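PDB 7M0O: 3-phosphoshikimate 1-carboxyvinyltransferase from Streptomyces sviceus, which probably catalyses transfer of the enolpyruvyl group of phosphoenolpyruvate to the 5-hydroxyl of shikimate-3-phosphate, the sixth step of chorismate biosynthesis. Local coordinates for residues 220-230 against 243-254; 298-306 against 371-379. All coordinates share one frame; numbering follows the deposited sequence.

Contact 1 of 2, residues 220-230 against 243-254; sequences EPDASTASYFF and VPGLGTGALQGD
Gln-252 and Glu-220 lie alongside each other with their chains running opposite ways, their amide and carboxylate planes only 24° apart, and most of the polar contact is built on this pair. Gln-252 NE2 gives one hydrogen to the anti lone pair of Glu-220 OE1 at 2.9 Å, exactly in its own amide plane, and the other to Pro-221 O at 2.9 Å. With both hydrogens used and Gln-252 OE1 accepting from Ala-223 N, the amide is fixed against flipping. Glu-220 OE2 turns its syn lone pair to Leu-251 N at 2.7 Å, nearly straight at 173°. The carboxylate gets there on a chain extended beyond CG (chi2 171°).

The apolar side is tightly packed: Val-243 CG2 lies 3.5 Å from Phe-230 CE1, while Leu-246 CD1 reaches Ala-226 CB at 3.9 Å. Toward Asp-254, where Ser-224, Gln-252 and Asp-254 are partly exposed, water takes part in the contact. There Ser-224 OG donates to Asp-254 OD2 at 2.6 Å, one water joins Ser-224 OG to Gln-252 OE1, and a second joins the carbonyls of Ala-223 and Asp-254.

Asp-222 N-caps the helix that begins at Ala-223, its OD1 accepting from Thr-225 N. The arrangement is thus a capped helix start clasped by the turn-rich loop after strand 240-244, beside the predicted catalytic Asp-295 and phosphoenolpyruvate-binding Arg-367 of the EPSP synthase active site.

Contact 2 of 2, residues 298-306 against 371-379; sequences PTLAAIAPF and SFAVTGLRV
Ser-371 sets its side chain against the Pro-298 end of the other helix, OG 3.3 Å from Pro-298 CB. This hydroxyl bonds to Arg-367 O of its own helix and takes a longer bond from a water shared with Thr-299 OG1, which is also hydrogen-bonded to Ser-227 OG of helix 223-235. A second water donates to the carbonyls of both Thr-299 and Ser-371, bridging the backbones. The ring of Phe-372 has Ala-302 CB over one face, offset toward the rim at 4.3 Å from CD1. Next, Val-374 CG1 meets Ile-303 CG2 at 3.8 Å, their branches aligned in one direction.

Thr-375 makes the direct polar link: OG1, anti to its carbonyl carbon (chi1 -49°), donates to Ala-302 O at 2.7 Å, tilted 30° from the carbonyl plane. A valine here would probably leave Ala-302 O without this donor, removing the direct hydrogen bond between the segments. Farther on, Arg-378 CB approaches the Phe-306 ring obliquely, 3.6 Å from CE1, and its guanidinium has Phe-306 CD1 over one face. Val-379 CG2 meets the ring at its edge, as Thr-375 CG2 does, 3.8 Å from Phe-306 CZ.

The axes of the short segments 298-303 and 371-375 come within 8.0 Å and cross at -21°, nearly parallel. Around them, Tyr-228 of helix 223-235 touches Thr-299 and Ser-371, Cys-330 of helix 326-336 touches Pro-298, and Phe-401 of helix 397-406 packs on Val-374.

Helix 223-235 connects the two contacts, whose centres are 19 Å apart: it is one partner in contact 1 and a neighbour of both helices in contact 2. The join is direct, with a probable hydrogen bond between Ser-227 OG and Thr-299 OG1 at 3.0 Å and Tyr-228 CE1 packed 3.3 Å from Ser-371 OG. Contact 1 is partly buried and pairs a helix start with a loop; it is rich in hydrogen bonds, of side-chain amide and carboxylate groups to backbone atoms and to each other. Contact 2 is more buried, with nine of its eleven touching residues enclosed, and pairs two helices through apolar and aromatic side chains, with one direct hydrogen bond and two water bridges. Both lie near Arg-367, a predicted phosphoenolpyruvate ligand.

Contact 1 of 2, residues 220-230 against 243-254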
ATOM      1  N   GLU A 220      -9.234   1.227  -3.154  1.00 10.13           N
ATOM      2  CA  GLU A 220      -8.946   0.009  -3.920  1.00 12.52           C
ATOM      3  C   GLU A 220      -8.533  -1.132  -2.991  1.00 11.31           C
ATOM      4  O   GLU A 220      -7.782  -0.919  -2.035  1.00 11.70           O
ATOM      5  CB  GLU A 220      -7.817   0.242  -4.927  1.00 11.65           C
ATOM      6  CG  GLU A 220      -8.184   1.083  -6.119  1.00 15.23           C
ATOM      7  CD  GLU A 220      -6.979   1.467  -6.977  1.00 17.36           C
ATOM      8  OE1 GLU A 220      -5.909   0.801  -6.915  1.00 15.76           O
ATOM      9  OE2 GLU A 220      -7.111   2.456  -7.722  1.00 19.89           O
ATOM     10  N   PRO A 221      -8.991  -2.355  -3.255  1.00 10.26           N
ATOM     11  CA  PRO A 221      -8.381  -3.513  -2.598  1.00 12.12           C
ATOM     12  C   PRO A 221      -6.904  -3.591  -2.948  1.00 12.12           C
ATOM     13  O   PRO A 221      -6.477  -3.166  -4.023  1.00 12.13           O
ATOM     14  CB  PRO A 221      -9.155  -4.708  -3.178  1.00 12.87           C
ATOM     15  CG  PRO A 221     -10.429  -4.107  -3.716  1.00 15.16           C
ATOM     16  CD  PRO A 221     -10.093  -2.728  -4.159  1.00 13.55           C
ATOM     17  N   ASP A 222      -6.118  -4.135  -2.032  1.00 12.51           N
ATOM     18  CA  ASP A 222      -4.696  -4.297  -2.301  1.00 10.09           C
ATOM     19  C   ASP A 222      -4.499  -5.170  -3.537  1.00 10.99           C
ATOM     20  O   ASP A 222      -4.918  -6.334  -3.571  1.00 11.06           O
ATOM     21  CB  ASP A 222      -3.990  -4.901  -1.088  1.00 13.22           C
ATOM     22  CG  ASP A 222      -2.481  -4.831  -1.197  1.00 17.12           C
ATOM     23  OD1 ASP A 222      -1.910  -5.523  -2.065  1.00 14.30           O
ATOM     24  OD2 ASP A 222      -1.858  -4.103  -0.396  1.00 18.40           O
ATOM     25  N   ALA A 223      -3.863  -4.597  -4.554  1.00 10.33           N
ATOM     26  CA  ALA A 223      -3.702  -5.294  -5.825  1.00  8.94           C
ATOM     27  C   ALA A 223      -2.610  -6.355  -5.776  1.00  8.54           C
ATOM     28  O   ALA A 223      -2.662  -7.328  -6.538  1.00 11.52           O
ATOM     29  CB  ALA A 223      -3.406  -4.287  -6.942  1.00 10.01           C
ATOM     30  N   SER A 224      -1.613  -6.181  -4.909  1.00  9.89           N
ATOM     31  CA  SER A 224      -0.600  -7.215  -4.729  1.00  9.29           C
ATOM     32  C   SER A 224      -1.205  -8.453  -4.081  1.00  9.82           C
ATOM     33  O   SER A 224      -0.951  -9.583  -4.508  1.00 10.88           O
ATOM     34  CB  SER A 224       0.543  -6.664  -3.872  1.00 12.98           C
ATOM     35  OG  SER A 224       1.001  -5.425  -4.376  1.00 15.26           O
ATOM     36  N   THR A 225      -2.036  -8.243  -3.061  1.00 11.50           N
ATOM     37  CA  THR A 225      -2.802  -9.333  -2.465  1.00 10.82           C
ATOM     38  C   THR A 225      -3.723  -9.983  -3.490  1.00 10.05           C
ATOM     39  O   THR A 225      -3.884 -11.209  -3.504  1.00 10.56           O
ATOM     40  CB  THR A 225      -3.606  -8.785  -1.287  1.00  9.95           C
ATOM     41  OG1 THR A 225      -2.696  -8.391  -0.259  1.00 13.26           O
ATOM     42  CG2 THR A 225      -4.588  -9.828  -0.742  1.00 10.94           C
ATOM     43  N   ALA A 226      -4.307  -9.180  -4.386  1.00  8.84           N
ATOM     44  CA  ALA A 226      -5.217  -9.726  -5.382  1.00 10.97           C
ATOM     45  C   ALA A 226      -4.513 -10.638  -6.375  1.00 12.48           C
ATOM     46  O   ALA A 226      -5.169 -11.513  -6.950  1.00 10.12           O
ATOM     47  CB  ALA A 226      -5.927  -8.603  -6.148  1.00 11.16           C
ATOM     48  N   SER A 227      -3.198 -10.481  -6.561  1.00 10.59           N
ATOM     49  CA  SER A 227      -2.513 -11.238  -7.604  1.00  8.09           C
ATOM     50  C   SER A 227      -2.604 -12.730  -7.348  1.00  8.38           C
ATOM     51  O   SER A 227      -2.718 -13.507  -8.301  1.00  9.29           O
ATOM     52  CB  SER A 227      -1.035 -10.810  -7.715  1.00 10.88           C
ATOM     53  OG  SER A 227      -0.211 -11.300  -6.667  1.00  9.91           O
ATOM     54  N   TYR A 228      -2.601 -13.149  -6.072  1.00  9.55           N
ATOM     55  CA  TYR A 228      -2.650 -14.575  -5.770  1.00  8.66           C
ATOM     56  C   TYR A 228      -4.003 -15.164  -6.118  1.00  8.55           C
ATOM     57  O   TYR A 228      -4.079 -16.310  -6.571  1.00 10.33           O
ATOM     58  CB  TYR A 228      -2.329 -14.824  -4.284  1.00  9.97           C
ATOM     59  CG  TYR A 228      -1.091 -14.078  -3.887  1.00  9.77           C
ATOM     60  CD1 TYR A 228       0.160 -14.504  -4.327  1.00 10.37           C
ATOM     61  CD2 TYR A 228      -1.173 -12.914  -3.130  1.00 12.01           C
ATOM     62  CE1 TYR A 228       1.300 -13.798  -4.002  1.00 10.55           C
ATOM     63  CE2 TYR A 228      -0.028 -12.200  -2.801  1.00 10.88           C
ATOM     64  CZ  TYR A 228       1.190 -12.645  -3.248  1.00 13.99           C
ATOM     65  OH  TYR A 228       2.314 -11.924  -2.936  1.00  8.88           O
ATOM     66  N   PHE A 229      -5.071 -14.381  -5.961  1.00  9.44           N
ATOM     67  CA  PHE A 229      -6.402 -14.897  -6.244  1.00  9.84           C
ATOM     68  C   PHE A 229      -6.661 -14.893  -7.752  1.00  9.77           C
ATOM     69  O   PHE A 229      -7.206 -15.862  -8.290  1.00  9.42           O
ATOM     70  CB  PHE A 229      -7.436 -14.091  -5.436  1.00 11.33           C
ATOM     71  CG  PHE A 229      -7.274 -14.253  -3.933  1.00 10.43           C
ATOM     72  CD1 PHE A 229      -8.075 -15.131  -3.221  1.00 13.29           C
ATOM     73  CD2 PHE A 229      -6.263 -13.591  -3.254  1.00 11.40           C
ATOM     74  CE1 PHE A 229      -7.896 -15.314  -1.847  1.00 15.15           C
ATOM     75  CE2 PHE A 229      -6.061 -13.785  -1.901  1.00 10.52           C
ATOM     76  CZ  PHE A 229      -6.890 -14.652  -1.189  1.00 11.70           C
ATOM     77  N   PHE A 230      -6.172 -13.863  -8.451  1.00  8.91           N
ATOM     78  CA  PHE A 230      -6.206 -13.848  -9.910  1.00 10.02           C
ATOM     79  C   PHE A 230      -5.420 -15.028 -10.497  1.00  8.76           C
ATOM     80  O   PHE A 230      -5.869 -15.666 -11.455  1.00 10.39           O
ATOM     81  CB  PHE A 230      -5.635 -12.527 -10.439  1.00  8.46           C
ATOM     82  CG  PHE A 230      -6.528 -11.309 -10.256  1.00 10.57           C
ATOM     83  CD1 PHE A 230      -7.906 -11.374 -10.403  1.00 12.52           C
ATOM     84  CD2 PHE A 230      -5.957 -10.085  -9.989  1.00 12.37           C
ATOM     85  CE1 PHE A 230      -8.693 -10.215 -10.257  1.00 12.83           C
ATOM     86  CE2 PHE A 230      -6.730  -8.926  -9.854  1.00 13.96           C
ATOM     87  CZ  PHE A 230      -8.092  -8.998  -9.990  1.00 14.02           C
ATOM     88  N   VAL A 243     -12.512  -9.231  -8.576  1.00 12.12           N
ATOM     89  CA  VAL A 243     -12.195  -8.320  -7.475  1.00 11.61           C
ATOM     90  C   VAL A 243     -12.851  -6.968  -7.714  1.00 10.92           C
ATOM     91  O   VAL A 243     -12.330  -6.155  -8.498  1.00 13.02           O
ATOM     92  CB  VAL A 243     -10.674  -8.152  -7.296  1.00 10.13           C
ATOM     93  CG1 VAL A 243     -10.378  -7.189  -6.139  1.00 11.60           C
ATOM     94  CG2 VAL A 243      -9.995  -9.510  -7.038  1.00 14.29           C
ATOM     95  N   PRO A 244     -13.988  -6.673  -7.079  1.00 13.56           N
ATOM     96  CA  PRO A 244     -14.592  -5.350  -7.264  1.00 14.89           C
ATOM     97  C   PRO A 244     -13.692  -4.276  -6.674  1.00 10.39           C
ATOM     98  O   PRO A 244     -13.093  -4.462  -5.612  1.00 15.33           O
ATOM     99  CB  PRO A 244     -15.926  -5.448  -6.507  1.00 13.98           C
ATOM    100  CG  PRO A 244     -16.153  -6.913  -6.231  1.00 17.29           C
ATOM    101  CD  PRO A 244     -14.765  -7.521  -6.158  1.00 15.41           C
ATOM    102  N   GLY A 245     -13.621  -3.139  -7.357  1.00 12.71           N
ATOM    103  CA  GLY A 245     -12.838  -2.010  -6.894  1.00 16.96           C
ATOM    104  C   GLY A 245     -11.488  -1.877  -7.556  1.00 18.06           C
ATOM    105  O   GLY A 245     -10.807  -0.860  -7.352  1.00 15.68           O
ATOM    106  N   LEU A 246     -11.069  -2.883  -8.325  1.00 14.60           N
ATOM    107  CA  LEU A 246      -9.883  -2.808  -9.160  1.00 11.17           C
ATOM    108  C   LEU A 246     -10.370  -2.770 -10.598  1.00 13.98           C
ATOM    109  O   LEU A 246     -10.893  -3.770 -11.103  1.00 12.08           O
ATOM    110  CB  LEU A 246      -8.955  -4.002  -8.921  1.00 14.84           C
ATOM    111  CG  LEU A 246      -8.206  -4.046  -7.592  1.00 16.35           C
ATOM    112  CD1 LEU A 246      -7.279  -5.272  -7.544  1.00 13.72           C
ATOM    113  CD2 LEU A 246      -7.415  -2.764  -7.362  1.00 14.87           C
ATOM    114  N   GLY A 247     -10.234  -1.612 -11.235  1.00 15.04           N
ATOM    115  CA  GLY A 247     -10.743  -1.410 -12.573  1.00 13.23           C
ATOM    116  C   GLY A 247      -9.762  -0.674 -13.459  1.00 15.70           C
ATOM    117  O   GLY A 247      -8.578  -0.553 -13.120  1.00 15.05           O
ATOM    118  N   THR A 248     -10.254  -0.153 -14.588  1.00 15.94           N
ATOM    119  CA  THR A 248      -9.368   0.437 -15.588  0.51 18.38           C
ATOM    120  C   THR A 248      -8.605   1.635 -15.042  1.00 19.68           C
ATOM    121  O   THR A 248      -7.457   1.873 -15.439  1.00 28.03           O
ATOM    122  CB  THR A 248     -10.161   0.860 -16.832  0.51 21.98           C
ATOM    123  OG1 THR A 248     -11.023  -0.204 -17.251  0.51 21.12           O
ATOM    124  CG2 THR A 248      -9.211   1.195 -17.976  0.51 21.65           C
ATOM    125  N   GLY A 249      -9.219   2.412 -14.158  1.00 18.89           N
ATOM    126  CA  GLY A 249      -8.502   3.574 -13.668  1.00 24.75           C
ATOM    127  C   GLY A 249      -7.671   3.324 -12.427  1.00 24.81           C
ATOM    128  O   GLY A 249      -7.357   4.270 -11.703  1.00 22.42           O
ATOM    129  N   ALA A 250      -7.283   2.072 -12.177  1.00 21.63           N
ATOM    130  CA  ALA A 250      -6.688   1.723 -10.894  1.00 18.12           C
ATOM    131  C   ALA A 250      -5.339   2.393 -10.691  1.00 13.69           C
ATOM    132  O   ALA A 250      -4.517   2.484 -11.608  1.00 20.57           O
ATOM    133  CB  ALA A 250      -6.517   0.207 -10.762  1.00 15.77           C
ATOM    134  N   LEU A 251      -5.112   2.838  -9.453  1.00 16.59           N
ATOM    135  CA  LEU A 251      -3.873   3.519  -9.100  1.00 16.52           C
ATOM    136  C   LEU A 251      -2.711   2.561  -8.891  1.00 11.82           C
ATOM    137  O   LEU A 251      -1.561   2.960  -9.083  1.00 14.93           O
ATOM    138  CB  LEU A 251      -4.072   4.358  -7.835  1.00 16.74           C
ATOM    139  CG  LEU A 251      -5.154   5.433  -7.894  1.00 21.09           C
ATOM    140  CD1 LEU A 251      -4.986   6.411  -6.747  1.00 23.26           C
ATOM    141  CD2 LEU A 251      -5.141   6.148  -9.243  1.00 21.93           C
ATOM    142  N   GLN A 252      -2.968   1.315  -8.487  1.00 11.30           N
ATOM    143  CA  GLN A 252      -1.894   0.395  -8.137  1.00 11.77           C
ATOM    144  C   GLN A 252      -1.353  -0.304  -9.377  1.00 12.76           C
ATOM    145  O   GLN A 252      -2.106  -0.974 -10.087  1.00 13.21           O
ATOM    146  CB  GLN A 252      -2.389  -0.651  -7.139  1.00 12.07           C
ATOM    147  CG  GLN A 252      -2.747  -0.069  -5.770  1.00 10.14           C
ATOM    148  CD  GLN A 252      -3.487  -1.091  -4.947  1.00 12.84           C
ATOM    149  OE1 GLN A 252      -2.883  -1.883  -4.215  1.00 13.31           O
ATOM    150  NE2 GLN A 252      -4.791  -1.117  -5.099  1.00 13.87           N
ATOM    151  N   GLY A 253      -0.039  -0.174  -9.611  1.00 12.76           N
ATOM    152  CA  GLY A 253       0.583  -0.815 -10.764  1.00 12.66           C
ATOM    153  C   GLY A 253       0.492  -2.336 -10.776  1.00  9.52           C
ATOM    154  O   GLY A 253       0.539  -2.957 -11.849  1.00 12.72           O
ATOM    155  N   ASP A 254       0.351  -2.962  -9.606  1.00 11.11           N
ATOM    156  CA  ASP A 254       0.375  -4.424  -9.622  1.00  9.09           C
ATOM    157  C   ASP A 254      -0.882  -5.032 -10.226  1.00 12.11           C
ATOM    158  O   ASP A 254      -0.882  -6.243 -10.476  1.00 12.45           O
ATOM    159  CB  ASP A 254       0.583  -4.990  -8.216  1.00 13.02           C
ATOM    160  CG  ASP A 254       2.036  -4.926  -7.770  1.00 14.29           C
ATOM    161  OD1 ASP A 254       2.902  -4.475  -8.563  1.00 15.07           O
ATOM    162  OD2 ASP A 254       2.306  -5.299  -6.614  1.00 17.56           O
TER
HETATM  163  O   HOH W   1      -2.918  -8.107  -9.341  1.00  9.77           O
HETATM  164  O   HOH W   2      -0.346  -3.089  -4.780  1.00 17.27           O

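Contact 2 of 2, residues 298-306 against 371-379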
ATOM      1  N   PRO A 298       7.000 -13.318  -7.757  1.00 11.19           N
ATOM      2  CA  PRO A 298       6.822 -14.660  -7.177  1.00 10.31           C
ATOM      3  C   PRO A 298       5.485 -15.271  -7.534  1.00  9.81           C
ATOM      4  O   PRO A 298       5.398 -16.498  -7.660  1.00 12.11           O
ATOM      5  CB  PRO A 298       6.968 -14.431  -5.661  1.00  7.44           C
ATOM      6  CG  PRO A 298       7.835 -13.141  -5.571  1.00  8.71           C
ATOM      7  CD  PRO A 298       7.344 -12.310  -6.733  1.00 10.92           C
ATOM      8  N   THR A 299       4.445 -14.451  -7.712  1.00  8.59           N
ATOM      9  CA  THR A 299       3.143 -14.988  -8.086  1.00 10.37           C
ATOM     10  C   THR A 299       3.223 -15.721  -9.416  1.00 11.36           C
ATOM     11  O   THR A 299       2.623 -16.792  -9.588  1.00  9.07           O
ATOM     12  CB  THR A 299       2.109 -13.858  -8.146  1.00 10.76           C
ATOM     13  OG1 THR A 299       2.247 -13.027  -6.988  1.00  9.81           O
ATOM     14  CG2 THR A 299       0.698 -14.441  -8.181  1.00 10.74           C
ATOM     15  N   LEU A 300       3.961 -15.150 -10.383  1.00  9.45           N
ATOM     16  CA  LEU A 300       4.153 -15.826 -11.663  1.00  7.81           C
ATOM     17  C   LEU A 300       5.074 -17.037 -11.524  1.00  9.66           C
ATOM     18  O   LEU A 300       4.824 -18.084 -12.128  1.00  9.81           O
ATOM     19  CB  LEU A 300       4.720 -14.853 -12.697  1.00  9.52           C
ATOM     20  CG  LEU A 300       4.992 -15.502 -14.070  1.00 13.93           C
ATOM     21  CD1 LEU A 300       3.727 -16.145 -14.619  1.00 15.51           C
ATOM     22  CD2 LEU A 300       5.564 -14.512 -15.098  1.00 12.08           C
ATOM     23  N   ALA A 301       6.159 -16.902 -10.768  1.00 10.01           N
ATOM     24  CA  ALA A 301       7.075 -18.029 -10.609  1.00  9.46           C
ATOM     25  C   ALA A 301       6.358 -19.265 -10.075  1.00 10.54           C
ATOM     26  O   ALA A 301       6.690 -20.392 -10.458  1.00 11.90           O
ATOM     27  CB  ALA A 301       8.221 -17.631  -9.677  1.00  9.88           C
ATOM     28  N   ALA A 302       5.352 -19.072  -9.229  1.00 10.79           N
ATOM     29  CA  ALA A 302       4.706 -20.201  -8.572  1.00 10.85           C
ATOM     30  C   ALA A 302       3.679 -20.922  -9.448  1.00 11.64           C
ATOM     31  O   ALA A 302       3.346 -22.072  -9.142  1.00 15.57           O
ATOM     32  CB  ALA A 302       4.060 -19.734  -7.263  1.00 17.56           C
ATOM     33  N   ILE A 303       3.170 -20.306 -10.525  1.00 11.26           N
ATOM     34  CA  ILE A 303       2.298 -21.015 -11.474  1.00 11.33           C
ATOM     35  C   ILE A 303       3.048 -21.479 -12.713  1.00 12.32           C
ATOM     36  O   ILE A 303       2.504 -22.287 -13.485  1.00  9.95           O
ATOM     37  CB  ILE A 303       1.069 -20.164 -11.886  1.00 12.07           C
ATOM     38  CG1 ILE A 303       1.497 -18.899 -12.637  1.00 11.61           C
ATOM     39  CG2 ILE A 303       0.236 -19.826 -10.655  1.00 14.22           C
ATOM     40  CD1 ILE A 303       0.338 -18.116 -13.258  1.00 11.26           C
ATOM     41  N   ALA A 304       4.297 -21.045 -12.897  1.00 10.94           N
ATOM     42  CA  ALA A 304       5.044 -21.438 -14.081  1.00  8.63           C
ATOM     43  C   ALA A 304       5.283 -22.947 -14.224  1.00  9.87           C
ATOM     44  O   ALA A 304       5.454 -23.391 -15.374  1.00 12.47           O
ATOM     45  CB  ALA A 304       6.384 -20.683 -14.107  1.00 13.71           C
ATOM     46  N   PRO A 305       5.325 -23.768 -13.162  1.00 10.49           N
ATOM     47  CA  PRO A 305       5.514 -25.215 -13.385  1.00 14.14           C
ATOM     48  C   PRO A 305       4.461 -25.836 -14.282  1.00 14.19           C
ATOM     49  O   PRO A 305       4.708 -26.903 -14.864  1.00 12.67           O
ATOM     50  CB  PRO A 305       5.457 -25.802 -11.971  1.00 13.18           C
ATOM     51  CG  PRO A 305       5.975 -24.690 -11.115  1.00 13.86           C
ATOM     52  CD  PRO A 305       5.472 -23.429 -11.729  1.00 11.82           C
ATOM     53  N   PHE A 306       3.305 -25.187 -14.428  1.00 11.62           N
ATOM     54  CA  PHE A 306       2.177 -25.707 -15.189  1.00 13.87           C
ATOM     55  C   PHE A 306       2.047 -25.082 -16.574  1.00 11.49           C
ATOM     56  O   PHE A 306       1.101 -25.405 -17.294  1.00 14.61           O
ATOM     57  CB  PHE A 306       0.887 -25.496 -14.393  1.00 12.22           C
ATOM     58  CG  PHE A 306       1.027 -25.840 -12.940  1.00 15.27           C
ATOM     59  CD1 PHE A 306       0.908 -27.152 -12.514  1.00 27.02           C
ATOM     60  CD2 PHE A 306       1.310 -24.858 -12.002  1.00 16.24           C
ATOM     61  CE1 PHE A 306       1.053 -27.478 -11.180  1.00 17.91           C
ATOM     62  CE2 PHE A 306       1.456 -25.182 -10.664  1.00 19.73           C
ATOM     63  CZ  PHE A 306       1.331 -26.500 -10.262  1.00 22.59           C
ATOM     64  N   SER A 371       2.567 -16.914  -2.613  1.00 10.34           N
ATOM     65  CA  SER A 371       2.739 -17.397  -3.983  1.00  7.58           C
ATOM     66  C   SER A 371       2.671 -18.917  -4.062  1.00 10.13           C
ATOM     67  O   SER A 371       1.945 -19.455  -4.902  1.00 10.96           O
ATOM     68  CB  SER A 371       4.058 -16.896  -4.569  1.00  8.63           C
ATOM     69  OG  SER A 371       4.038 -15.503  -4.728  1.00 12.50           O
ATOM     70  N   PHE A 372       3.411 -19.630  -3.194  1.00 10.60           N
ATOM     71  CA  PHE A 372       3.434 -21.083  -3.287  1.00 10.27           C
ATOM     72  C   PHE A 372       2.181 -21.728  -2.714  1.00  9.83           C
ATOM     73  O   PHE A 372       1.922 -22.908  -3.005  1.00 13.40           O
ATOM     74  CB  PHE A 372       4.704 -21.645  -2.626  1.00 12.81           C
ATOM     75  CG  PHE A 372       5.937 -21.426  -3.468  1.00 14.42           C
ATOM     76  CD1 PHE A 372       6.204 -22.248  -4.558  1.00 17.35           C
ATOM     77  CD2 PHE A 372       6.780 -20.361  -3.217  1.00 14.66           C
ATOM     78  CE1 PHE A 372       7.308 -22.025  -5.362  1.00 18.38           C
ATOM     79  CE2 PHE A 372       7.894 -20.123  -4.019  1.00 17.43           C
ATOM     80  CZ  PHE A 372       8.162 -20.958  -5.090  1.00 17.62           C
ATOM     81  N   ALA A 373       1.364 -20.968  -1.981  1.00  8.96           N
ATOM     82  CA  ALA A 373       0.014 -21.438  -1.695  1.00  9.67           C
ATOM     83  C   ALA A 373      -0.757 -21.686  -2.987  1.00 10.93           C
ATOM     84  O   ALA A 373      -1.549 -22.630  -3.070  1.00 11.92           O
ATOM     85  CB  ALA A 373      -0.724 -20.430  -0.806  1.00 12.40           C
ATOM     86  N   VAL A 374      -0.571 -20.827  -4.001  1.00 11.39           N
ATOM     87  CA  VAL A 374      -1.265 -21.062  -5.261  1.00 11.39           C
ATOM     88  C   VAL A 374      -0.792 -22.368  -5.895  1.00 10.77           C
ATOM     89  O   VAL A 374      -1.590 -23.137  -6.439  1.00 11.65           O
ATOM     90  CB  VAL A 374      -1.082 -19.869  -6.222  1.00 10.34           C
ATOM     91  CG1 VAL A 374      -1.889 -20.115  -7.478  1.00 11.15           C
ATOM     92  CG2 VAL A 374      -1.508 -18.567  -5.569  1.00 10.45           C
ATOM     93  N   THR A 375       0.517 -22.636  -5.846  1.00 12.20           N
ATOM     94  CA  THR A 375       1.043 -23.892  -6.364  1.00 11.87           C
ATOM     95  C   THR A 375       0.358 -25.083  -5.717  1.00 12.76           C
ATOM     96  O   THR A 375       0.131 -26.110  -6.369  1.00 12.63           O
ATOM     97  CB  THR A 375       2.549 -23.976  -6.114  1.00 14.19           C
ATOM     98  OG1 THR A 375       3.185 -22.768  -6.545  1.00 13.30           O
ATOM     99  CG2 THR A 375       3.147 -25.157  -6.853  1.00 11.82           C
ATOM    100  N   GLY A 376       0.019 -24.957  -4.434  1.00 10.38           N
ATOM    101  CA  GLY A 376      -0.613 -26.046  -3.695  1.00 13.39           C
ATOM    102  C   GLY A 376      -2.022 -26.412  -4.143  1.00 14.04           C
ATOM    103  O   GLY A 376      -2.515 -27.475  -3.744  1.00 14.41           O
ATOM    104  N   LEU A 377      -2.698 -25.553  -4.919  1.00 11.99           N
ATOM    105  CA  LEU A 377      -3.951 -25.954  -5.560  1.00 15.97           C
ATOM    106  C   LEU A 377      -3.785 -27.185  -6.444  1.00 16.16           C
ATOM    107  O   LEU A 377      -4.728 -27.982  -6.579  1.00 17.71           O
ATOM    108  CB  LEU A 377      -4.491 -24.806  -6.408  1.00 16.16           C
ATOM    109  CG  LEU A 377      -4.914 -23.561  -5.640  1.00 17.37           C
ATOM    110  CD1 LEU A 377      -5.439 -22.572  -6.643  1.00 16.34           C
ATOM    111  CD2 LEU A 377      -5.966 -23.866  -4.591  1.00 18.79           C
ATOM    112  N   ARG A 378      -2.621 -27.345  -7.084  1.00 16.65           N
ATOM    113  CA  ARG A 378      -2.394 -28.467  -7.984  1.00 18.29           C
ATOM    114  C   ARG A 378      -1.334 -29.451  -7.506  1.00 17.66           C
ATOM    115  O   ARG A 378      -1.261 -30.558  -8.055  1.00 16.81           O
ATOM    116  CB  ARG A 378      -1.991 -27.962  -9.380  1.00 21.55           C
ATOM    117  CG  ARG A 378      -3.139 -27.371 -10.192  1.00 19.62           C
ATOM    118  CD  ARG A 378      -4.013 -28.449 -10.836  1.00 27.52           C
ATOM    119  NE  ARG A 378      -3.275 -29.252 -11.810  1.00 27.14           N
ATOM    120  CZ  ARG A 378      -3.003 -28.850 -13.049  1.00 27.56           C
ATOM    121  NH1 ARG A 378      -3.398 -27.657 -13.458  1.00 26.35           N
ATOM    122  NH2 ARG A 378      -2.317 -29.632 -13.871  1.00 27.50           N
ATOM    123  N   VAL A 379      -0.510 -29.076  -6.530  1.00 13.91           N
ATOM    124  CA  VAL A 379       0.536 -29.960  -6.017  1.00 15.51           C
ATOM    125  C   VAL A 379       0.233 -30.283  -4.559  1.00 17.14           C
ATOM    126  O   VAL A 379       0.424 -29.423  -3.685  1.00 16.06           O
ATOM    127  CB  VAL A 379       1.930 -29.326  -6.150  1.00 15.00           C
ATOM    128  CG1 VAL A 379       2.981 -30.224  -5.522  1.00 15.10           C
ATOM    129  CG2 VAL A 379       2.268 -29.036  -7.621  1.00 15.38           C
TER
HETATM  130  O   HOH W   3       4.064 -12.226  -5.031  1.00 11.79           O
HETATM  131  O   HOH W   4       1.198 -17.694  -7.086  1.00 21.15           O